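Local structure of cytosine deaminase (Klebsiella pneumoniae, 4R85) at residues Phe257-Lys261 and Glu295-Ile301; Pro216-Glu222 and Ser247-Tyr252; Gly234-Ser240 and Ser263-Ile268. The protein probably catalyses the hydrolytic deamination of 5-methylcytosine and cytosine at an iron site of the amidohydrolase fold. One frame throughout, in Å; residues are numbered along the deposited sequence.

Interaction 1: residues Phe257-Lys261 and Glu295-Ile301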
loop_
_atom_site.group_PDB
_atom_site.type_symbol
_atom_site.label_atom_id
_atom_site.label_comp_id
_atom_site.label_asym_id
_atom_site.label_seq_id
_atom_site.Cartn_x
_atom_site.Cartn_y
_atom_site.Cartn_z
ATOM N N PHE A 257 9.328 27.253 5.076
ATOM C CA PHE A 257 10.377 26.258 5.352
ATOM C C PHE A 257 11.560 26.830 6.136
ATOM O O PHE A 257 12.255 26.106 6.848
ATOM C CB PHE A 257 10.885 25.614 4.050
ATOM C CG PHE A 257 10.252 24.284 3.750
ATOM C CD1 PHE A 257 11.036 23.193 3.417
ATOM C CD2 PHE A 257 8.876 24.125 3.820
ATOM C CE1 PHE A 257 10.470 21.966 3.150
ATOM C CE2 PHE A 257 8.289 22.900 3.540
ATOM C CZ PHE A 257 9.087 21.816 3.205
ATOM N N ARG A 258 11.806 28.123 5.996
ATOM C CA ARG A 258 12.895 28.731 6.743
ATOM C C ARG A 258 12.600 28.699 8.241
ATOM O O ARG A 258 13.471 28.385 9.048
ATOM C CB ARG A 258 13.137 30.151 6.237
ATOM C CG ARG A 258 13.496 30.169 4.751
ATOM C CD ARG A 258 13.432 31.566 4.161
ATOM N NE ARG A 258 14.547 32.393 4.606
ATOM C CZ ARG A 258 15.754 32.378 4.045
ATOM N NH1 ARG A 258 16.717 33.164 4.511
ATOM N NH2 ARG A 258 16.004 31.568 3.030
ATOM N N LEU A 259 11.361 29.019 8.604
ATOM C CA LEU A 259 10.915 28.929 9.990
ATOM C C LEU A 259 10.908 27.472 10.443
ATOM O O LEU A 259 11.318 27.158 11.561
ATOM C CB LEU A 259 9.491 29.490 10.127
ATOM C CG LEU A 259 8.794 29.227 11.467
ATOM C CD1 LEU A 259 9.637 29.743 12.639
ATOM C CD2 LEU A 259 7.399 29.865 11.477
ATOM N N LEU A 260 10.431 26.578 9.578
ATOM C CA LEU A 260 10.300 25.178 9.968
ATOM C C LEU A 260 11.665 24.614 10.340
ATOM O O LEU A 260 11.803 23.942 11.362
ATOM C CB LEU A 260 9.647 24.342 8.865
ATOM C CG LEU A 260 8.196 24.673 8.505
ATOM C CD1 LEU A 260 7.633 23.633 7.536
ATOM C CD2 LEU A 260 7.314 24.748 9.768
ATOM N N LYS A 261 12.671 24.922 9.519
ATOM C CA LYS A 261 14.046 24.519 9.798
ATOM C C LYS A 261 14.580 25.133 11.092
ATOM O O LYS A 261 15.162 24.434 11.923
ATOM C CB LYS A 261 14.965 24.909 8.638
ATOM C CG LYS A 261 16.404 24.449 8.826
ATOM C CD LYS A 261 16.452 22.938 9.013
ATOM C CE LYS A 261 17.877 22.409 9.025
ATOM N NZ LYS A 261 17.899 20.983 9.453
ATOM N N GLU A 295 10.198 16.799 0.601
ATOM C CA GLU A 295 10.746 18.144 0.643
ATOM C C GLU A 295 11.216 18.533 2.064
ATOM O O GLU A 295 12.285 19.140 2.236
ATOM C CB GLU A 295 9.709 19.133 0.090
ATOM C CG GLU A 295 9.416 18.981 -1.427
ATOM C CD GLU A 295 8.598 17.726 -1.808
ATOM O OE1 GLU A 295 7.921 17.127 -0.937
ATOM O OE2 GLU A 295 8.624 17.344 -3.007
ATOM N N LEU A 296 10.427 18.182 3.078
ATOM C CA LEU A 296 10.875 18.352 4.465
ATOM C C LEU A 296 12.200 17.610 4.718
ATOM O O LEU A 296 13.148 18.171 5.271
ATOM C CB LEU A 296 9.817 17.830 5.433
ATOM C CG LEU A 296 8.526 18.649 5.436
ATOM C CD1 LEU A 296 7.363 17.847 6.027
ATOM C CD2 LEU A 296 8.753 19.932 6.215
ATOM N N ASP A 297 12.250 16.346 4.312
ATOM C CA ASP A 297 13.425 15.514 4.558
ATOM C C ASP A 297 14.667 16.062 3.842
ATOM O O ASP A 297 15.755 16.099 4.417
ATOM C CB ASP A 297 13.144 14.066 4.133
ATOM C CG ASP A 297 14.361 13.166 4.277
ATOM O OD1 ASP A 297 15.021 12.881 3.249
ATOM O OD2 ASP A 297 14.663 12.745 5.416
ATOM N N ARG A 298 14.501 16.486 2.594
ATOM C CA ARG A 298 15.591 17.099 1.844
ATOM C C ARG A 298 16.091 18.379 2.491
ATOM O O ARG A 298 17.269 18.718 2.376
ATOM C CB ARG A 298 15.195 17.341 0.383
ATOM C CG ARG A 298 14.985 16.052 -0.384
ATOM C CD ARG A 298 14.820 16.261 -1.886
ATOM N NE ARG A 298 14.273 15.056 -2.504
ATOM C CZ ARG A 298 13.035 14.953 -2.985
ATOM N NH1 ARG A 298 12.217 15.999 -2.949
ATOM N NH2 ARG A 298 12.623 13.807 -3.521
ATOM N N ALA A 299 15.195 19.075 3.180
ATOM C CA ALA A 299 15.534 20.311 3.877
ATOM C C ALA A 299 16.236 20.040 5.212
ATOM O O ALA A 299 16.636 20.972 5.903
ATOM C CB ALA A 299 14.272 21.155 4.106
ATOM N N GLY A 300 16.381 18.769 5.571
ATOM C CA GLY A 300 17.036 18.409 6.820
ATOM C C GLY A 300 16.092 18.432 8.017
ATOM O O GLY A 300 16.521 18.498 9.162
ATOM N N ILE A 301 14.796 18.379 7.746
ATOM C CA ILE A 301 13.781 18.448 8.797
ATOM C C ILE A 301 13.346 17.016 9.087
ATOM O O ILE A 301 13.151 16.229 8.166
ATOM C CB ILE A 301 12.610 19.327 8.331
ATOM C CG1 ILE A 301 13.068 20.792 8.238
ATOM C CG2 ILE A 301 11.376 19.183 9.244
ATOM C CD1 ILE A 301 12.100 21.686 7.484
#
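The NZ atom of Lys261 donates to the carbonyl O of Gly300 at 2.9 Å. The approach is from above the carbonyl plane, 58° out of it and with a C=O...N angle of 108°, so the ammonium misses the lone-pair directions and the bond is probably more electrostatic than directional. The chain reaches this point because Lys261 bends at its second torsion (chi2 57°); its methylenes run past Ile301 in the opposite sense, with Lys261 CD 4.1 Å from Ile301 CG1, and CE comes beside the carbonyl O of Ala299.

Further back, Phe257 brings the edge of its ring up to Glu295 and Ala299, with Leu296 set obliquely to it. The edge meets backbone and methyl: Phe257 CE1 lies 3.5 Å from the carbonyl O of Glu295, and Phe257 CD1 is 3.9 Å from Ala299 CB. The Leu296 side chain crosses that of Phe257 at about a right angle, its CD2 placed 3.6 Å from Phe257 CZ. Leu260 points at the other segment and offers CB to Ile301 CD1 at 3.9 Å, while its CD1 faces Leu296 CD2. Phe267 of strand 266-269 touches Leu260, Leu296 and Ile301, which joins this apolar cluster to the barrel strands.

Gly300, at positive phi, ends helix 293-298: Ile301 N bonds to Leu296 O at 3.0 Å and Gly300 N to Asp297 O, the paired bonds of a Schellman motif. The arrangement is thus helix 250-263 packed against the C-terminal cap of helix 293-298, on the outer helical layer of an amidohydrolase TIM barrel.

Interaction 2: residues Pro216-Glu222 and Ser247-Tyr252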
loop_
_atom_site.group_PDB
_atom_site.type_symbol
_atom_site.label_atom_id
_atom_site.label_comp_id
_atom_site.label_asym_id
_atom_site.label_seq_id
_atom_site.Cartn_x
_atom_site.Cartn_y
_atom_site.Cartn_z
ATOM N N PRO A 216 -5.978 25.518 1.732
ATOM C CA PRO A 216 -4.669 26.184 1.596
ATOM C C PRO A 216 -4.484 27.323 2.598
ATOM O O PRO A 216 -3.357 27.774 2.800
ATOM C CB PRO A 216 -4.708 26.764 0.173
ATOM C CG PRO A 216 -5.705 25.945 -0.549
ATOM C CD PRO A 216 -6.745 25.564 0.472
ATOM N N GLN A 217 -5.564 27.792 3.218
ATOM C CA GLN A 217 -5.407 28.849 4.214
ATOM C C GLN A 217 -5.344 28.333 5.655
ATOM O O GLN A 217 -5.295 29.118 6.598
ATOM C CB GLN A 217 -6.460 29.944 4.038
ATOM C CG GLN A 217 -6.407 30.583 2.646
ATOM C CD GLN A 217 -4.982 30.900 2.153
ATOM O OE1 GLN A 217 -4.135 31.431 2.891
ATOM N NE2 GLN A 217 -4.727 30.592 0.886
ATOM N N SER A 218 -5.305 27.016 5.830
ATOM C CA SER A 218 -5.124 26.484 7.170
ATOM C C SER A 218 -3.632 26.548 7.499
ATOM O O SER A 218 -2.851 25.698 7.065
ATOM C CB SER A 218 -5.649 25.047 7.267
ATOM O OG SER A 218 -5.719 24.632 8.622
ATOM N N ARG A 219 -3.235 27.574 8.245
ATOM C CA ARG A 219 -1.811 27.827 8.460
ATOM C C ARG A 219 -1.451 27.904 9.945
ATOM O O ARG A 219 -0.707 28.782 10.374
ATOM C CB ARG A 219 -1.398 29.120 7.743
ATOM C CG ARG A 219 -1.484 29.044 6.216
ATOM C CD ARG A 219 -1.207 30.408 5.572
ATOM N NE ARG A 219 -1.221 30.337 4.111
ATOM C CZ ARG A 219 -0.783 31.307 3.310
ATOM N NH1 ARG A 219 -0.847 31.166 1.990
ATOM N NH2 ARG A 219 -0.302 32.426 3.832
ATOM N N PHE A 220 -1.977 26.985 10.739
ATOM C CA PHE A 220 -1.633 26.976 12.154
ATOM C C PHE A 220 -0.224 26.446 12.402
ATOM O O PHE A 220 0.366 26.704 13.444
ATOM C CB PHE A 220 -2.717 26.240 12.947
ATOM C CG PHE A 220 -4.041 26.923 12.844
ATOM C CD1 PHE A 220 -4.972 26.531 11.891
ATOM C CD2 PHE A 220 -4.315 28.036 13.625
ATOM C CE1 PHE A 220 -6.180 27.205 11.769
ATOM C CE2 PHE A 220 -5.525 28.708 13.506
ATOM C CZ PHE A 220 -6.451 28.293 12.568
ATOM N N LEU A 221 0.316 25.725 11.422
ATOM C CA LEU A 221 1.691 25.252 11.497
ATOM C C LEU A 221 2.675 26.393 11.791
ATOM O O LEU A 221 3.566 26.234 12.630
ATOM C CB LEU A 221 2.081 24.538 10.194
ATOM C CG LEU A 221 3.535 24.064 10.160
ATOM C CD1 LEU A 221 3.813 23.089 11.311
ATOM C CD2 LEU A 221 3.820 23.399 8.814
ATOM N N GLU A 222 2.517 27.537 11.123
ATOM C CA GLU A 222 3.424 28.672 11.369
ATOM C C GLU A 222 3.347 29.161 12.814
ATOM O O GLU A 222 4.349 29.569 13.386
ATOM C CB GLU A 222 3.179 29.836 10.399
ATOM C CG GLU A 222 1.841 30.578 10.609
ATOM C CD GLU A 222 1.635 31.746 9.645
ATOM O OE1 GLU A 222 0.953 32.731 10.028
ATOM O OE2 GLU A 222 2.132 31.669 8.498
ATOM N N SER A 247 -1.263 21.459 0.013
ATOM C CA SER A 247 -2.014 22.363 -0.848
ATOM C C SER A 247 -1.560 23.832 -0.748
ATOM O O SER A 247 -2.196 24.709 -1.339
ATOM C CB SER A 247 -3.516 22.264 -0.529
ATOM O OG SER A 247 -3.989 20.934 -0.725
ATOM N N TYR A 248 -0.483 24.115 -0.001
ATOM C CA TYR A 248 -0.080 25.514 0.217
ATOM C C TYR A 248 0.329 26.216 -1.066
ATOM O O TYR A 248 0.839 25.602 -2.009
ATOM C CB TYR A 248 1.095 25.652 1.207
ATOM C CG TYR A 248 0.734 25.560 2.671
ATOM C CD1 TYR A 248 -0.594 25.639 3.091
ATOM C CD2 TYR A 248 1.721 25.396 3.636
ATOM C CE1 TYR A 248 -0.917 25.543 4.435
ATOM C CE2 TYR A 248 1.409 25.301 4.981
ATOM C CZ TYR A 248 0.088 25.373 5.372
ATOM O OH TYR A 248 -0.221 25.276 6.712
ATOM N N ASP A 249 0.111 27.520 -1.085
ATOM C CA ASP A 249 0.760 28.357 -2.069
ATOM C C ASP A 249 2.264 28.076 -1.992
ATOM O O ASP A 249 2.828 27.974 -0.904
ATOM C CB ASP A 249 0.499 29.824 -1.763
ATOM C CG ASP A 249 1.243 30.743 -2.705
ATOM O OD1 ASP A 249 0.690 31.046 -3.787
ATOM O OD2 ASP A 249 2.385 31.141 -2.374
ATOM N N ASN A 250 2.901 27.930 -3.140
ATOM C CA ASN A 250 4.308 27.545 -3.173
ATOM C C ASN A 250 5.292 28.604 -2.711
ATOM O O ASN A 250 6.318 28.261 -2.121
ATOM C CB ASN A 250 4.686 27.021 -4.553
ATOM C CG ASN A 250 3.983 25.736 -4.872
ATOM O OD1 ASN A 250 3.773 24.902 -3.990
ATOM N ND2 ASN A 250 3.585 25.573 -6.125
ATOM N N ALA A 251 4.994 29.877 -2.976
ATOM C CA ALA A 251 5.854 30.968 -2.514
ATOM C C ALA A 251 5.804 31.066 -0.989
ATOM O O ALA A 251 6.843 31.194 -0.319
ATOM C CB ALA A 251 5.442 32.290 -3.158
ATOM N N TYR A 252 4.596 30.984 -0.441
ATOM C CA TYR A 252 4.432 30.919 1.006
ATOM C C TYR A 252 5.167 29.723 1.585
ATOM O O TYR A 252 5.849 29.843 2.598
ATOM C CB TYR A 252 2.951 30.823 1.385
ATOM C CG TYR A 252 2.749 30.528 2.859
ATOM C CD1 TYR A 252 3.129 31.454 3.838
ATOM C CD2 TYR A 252 2.206 29.325 3.270
ATOM C CE1 TYR A 252 2.950 31.180 5.192
ATOM C CE2 TYR A 252 2.012 29.044 4.622
ATOM C CZ TYR A 252 2.381 29.970 5.568
ATOM O OH TYR A 252 2.186 29.664 6.892
HETATM O O HOH W 1 -1.613 28.654 0.898
HETATM O O HOH W 2 1.485 27.193 8.192
#
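Pro216 and Tyr248 bring their CA atoms to 4.8 Å, the nearest backbone approach of two loops that each run into the first turn of a helix, 220-231 and 250-263, in the (beta/alpha) barrel of the amidohydrolase fold. Asp249 is the N-cap of the second helix: its OD2 accepts from Tyr252 N at 2.9 Å through the anti lone pair, which fixes the start of the turn that carries Tyr252.

The central contact is a cation-pi stack. The extended Arg219 side chain runs antiparallel to Tyr252 and lays its guanidinium flat over the ring; the planes differ by 2°, and Arg219 CZ stands 3.6 Å from the ring centroid of Tyr252, 14° off the normal. On the opposite guanidinium face lies Gln217 OE1, nearer the rim, so the group has neighbours above and below. Its edge is used too: Arg219 NH1 donates to water 1, which also accepts from Asp249 N and donates a hydrogen bond to Pro216 O, tying the two loops together.

Tyr248 reaches across to the other loop, its OH donating to Ser218 O at 2.7 Å; the donor lies within the plane of that carbonyl and uses one of its lone pairs. The OG of Ser218 turns instead to Asp211, whose carboxylate also accepts from the backbone N of Phe220 and Leu221.

Both phenol oxygens accept from water 2, itself held by Glu222 N. Glu222 CG sits between its backbone N and carbonyl carbon, and the straight chain beyond carries the carboxylate to the edge of the Tyr252 ring. There Tyr252 OH donates to Glu222 OE2 at 2.6 Å, meeting the anti side 33° out of the carboxylate plane.

Interaction 3: residues Gly234-Ser240 and Ser263-Ile268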
loop_
_atom_site.group_PDB
_atom_site.type_symbol
_atom_site.label_atom_id
_atom_site.label_comp_id
_atom_site.label_asym_id
_atom_site.label_seq_id
_atom_site.Cartn_x
_atom_site.Cartn_y
_atom_site.Cartn_z
ATOM N N GLY A 234 11.859 23.295 20.281
ATOM C CA GLY A 234 11.613 22.603 19.023
ATOM C C GLY A 234 11.730 21.086 19.050
ATOM O O GLY A 234 10.873 20.383 18.520
ATOM N N ALA A 235 12.791 20.577 19.668
ATOM C CA ALA A 235 13.012 19.131 19.756
ATOM C C ALA A 235 11.848 18.412 20.458
ATOM O O ALA A 235 11.589 17.233 20.208
ATOM C CB ALA A 235 14.335 18.836 20.470
ATOM N N GLN A 236 11.141 19.134 21.316
ATOM C CA GLN A 236 10.058 18.552 22.110
ATOM C C GLN A 236 8.696 18.715 21.439
ATOM O O GLN A 236 7.665 18.375 22.023
ATOM C CB GLN A 236 10.015 19.188 23.500
ATOM C CG GLN A 236 11.192 18.812 24.406
ATOM C CD GLN A 236 12.476 19.507 24.016
ATOM O OE1 GLN A 236 12.499 20.718 23.789
ATOM N NE2 GLN A 236 13.557 18.741 23.925
ATOM N N VAL A 237 8.697 19.235 20.213
ATOM C CA VAL A 237 7.456 19.572 19.524
ATOM C C VAL A 237 7.309 18.818 18.209
ATOM O O VAL A 237 8.229 18.784 17.401
ATOM C CB VAL A 237 7.374 21.094 19.247
ATOM C CG1 VAL A 237 6.109 21.436 18.441
ATOM C CG2 VAL A 237 7.393 21.868 20.575
ATOM N N THR A 238 6.142 18.211 18.008
ATOM C CA THR A 238 5.830 17.547 16.749
ATOM C C THR A 238 4.555 18.126 16.153
ATOM O O THR A 238 3.594 18.416 16.878
ATOM C CB THR A 238 5.675 16.018 16.928
ATOM O OG1 THR A 238 6.912 15.459 17.395
ATOM C CG2 THR A 238 5.301 15.351 15.603
ATOM N N ALA A 239 4.560 18.314 14.834
ATOM C CA ALA A 239 3.349 18.643 14.094
ATOM C C ALA A 239 2.895 17.403 13.333
ATOM O O ALA A 239 3.623 16.888 12.474
ATOM C CB ALA A 239 3.617 19.805 13.124
ATOM N N SER A 240 1.696 16.916 13.642
ATOM C CA SER A 240 1.152 15.752 12.959
ATOM C C SER A 240 0.126 16.209 11.934
ATOM O O SER A 240 -0.509 17.239 12.123
ATOM C CB SER A 240 0.490 14.803 13.964
ATOM O OG SER A 240 1.448 14.162 14.801
ATOM N N SER A 263 12.970 26.263 13.615
ATOM C CA SER A 263 12.204 25.890 14.809
ATOM C C SER A 263 12.670 24.562 15.406
ATOM O O SER A 263 12.588 24.345 16.620
ATOM C CB SER A 263 10.715 25.802 14.484
ATOM O OG SER A 263 10.436 24.617 13.750
ATOM N N GLY A 264 13.142 23.670 14.544
ATOM C CA GLY A 264 13.639 22.377 14.977
ATOM C C GLY A 264 12.551 21.361 15.287
ATOM O O GLY A 264 12.858 20.287 15.801
ATOM N N ILE A 265 11.294 21.673 14.964
ATOM C CA ILE A 265 10.199 20.738 15.257
ATOM C C ILE A 265 10.189 19.511 14.345
ATOM O O ILE A 265 10.812 19.512 13.277
ATOM C CB ILE A 265 8.802 21.411 15.226
ATOM C CG1 ILE A 265 8.363 21.735 13.792
ATOM C CG2 ILE A 265 8.771 22.637 16.130
ATOM C CD1 ILE A 265 6.920 22.246 13.696
ATOM N N ASN A 266 9.481 18.469 14.783
ATOM C CA ASN A 266 9.358 17.227 14.029
ATOM C C ASN A 266 8.025 17.174 13.302
ATOM O O ASN A 266 7.098 17.897 13.654
ATOM C CB ASN A 266 9.452 16.009 14.964
ATOM C CG ASN A 266 10.733 15.990 15.780
ATOM O OD1 ASN A 266 11.779 15.563 15.300
ATOM N ND2 ASN A 266 10.648 16.440 17.023
ATOM N N PHE A 267 7.942 16.311 12.296
ATOM C CA PHE A 267 6.722 16.125 11.523
ATOM C C PHE A 267 6.335 14.657 11.457
ATOM O O PHE A 267 7.182 13.787 11.288
ATOM C CB PHE A 267 6.899 16.680 10.104
ATOM C CG PHE A 267 6.962 18.175 10.055
ATOM C CD1 PHE A 267 5.864 18.908 9.641
ATOM C CD2 PHE A 267 8.107 18.851 10.462
ATOM C CE1 PHE A 267 5.915 20.288 9.604
ATOM C CE2 PHE A 267 8.156 20.228 10.450
ATOM C CZ PHE A 267 7.065 20.948 10.007
ATOM N N ILE A 268 5.043 14.378 11.594
ATOM C CA ILE A 268 4.559 13.024 11.376
ATOM C C ILE A 268 3.532 13.032 10.247
ATOM O O ILE A 268 2.638 13.877 10.217
ATOM C CB ILE A 268 3.961 12.418 12.662
ATOM C CG1 ILE A 268 5.064 12.226 13.723
ATOM C CG2 ILE A 268 3.272 11.086 12.356
ATOM C CD1 ILE A 268 4.524 11.791 15.079
HETATM O O HOH W 3 13.636 25.392 19.007
HETATM O O HOH W 4 13.271 15.709 18.843
HETATM O O HOH W 5 3.150 16.663 9.550
#
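Thr238, Ala239 and Ser240 pair in register with Asn266, Phe267 and Ile268 as parallel strands, their axes 4.5 Å apart at closest and 30° from alignment. The ladder alternates across the gap, from Asn266 N to Val237 O, Ala239 N to Asn266 O and Ile268 N to Ala239 O, all at 2.8 to 3.0 Å. Water 5 also donates to Ala239 O and to Ile268 O.

Side chains divide between two faces. On one, Ala239 CB lies 4.1 Å from Ile265 CD1 and 4.2 Å from Phe267 CE1, with Leu221 of helix 220-231 packed over them; nearby, Ile265 CG2 meets Val237 CG1. On the other, Thr238 CG2 touches Ile268 CG1 at 3.7 Å, and Asn266 ND2 adds a weak 3.4 Å bond to Val237 O while its OD1 pairs with Asn302. Ahead of the strands, Gly234 CA makes a CA-H...O contact with Ser263 O.

Helix 250-263 links these neighbours in a beta-alpha-beta unit of the barrel. Ser240 OG, packed against Ile268 CB, bonds to Asp207 and to ND1 of the iron ligand His56, an arrangement consistent with Ser240 being a second-shell residue that orients that histidine, on a strand held from both neighbouring strands.

Overall arrangement
Interaction 3 is the buried core of the set, a backbone ladder between barrel strands, whereas interactions 1 and 2 are partly buried and lie farther from the chain's centre, where side chains, a lysine in interaction 1 and an arginine, a glutamate and two tyrosines in interaction 2, make the polar contacts. Interactions 1 and 2 share helix 250-263: its N-terminal turn with the preceding loop takes part in interaction 2, its later turns in interaction 1. Leu260 CD2 packs 3.9 Å from Leu221 CG, joining the two. Phe267 touches residues of both other interactions. Around this apolar junction, chemistry changes from regular amide bonding to apolar packing with one lysine bond in interaction 1, and to a cation-pi stack, two tyrosine hydroxyl bonds and bridging waters in interaction 2.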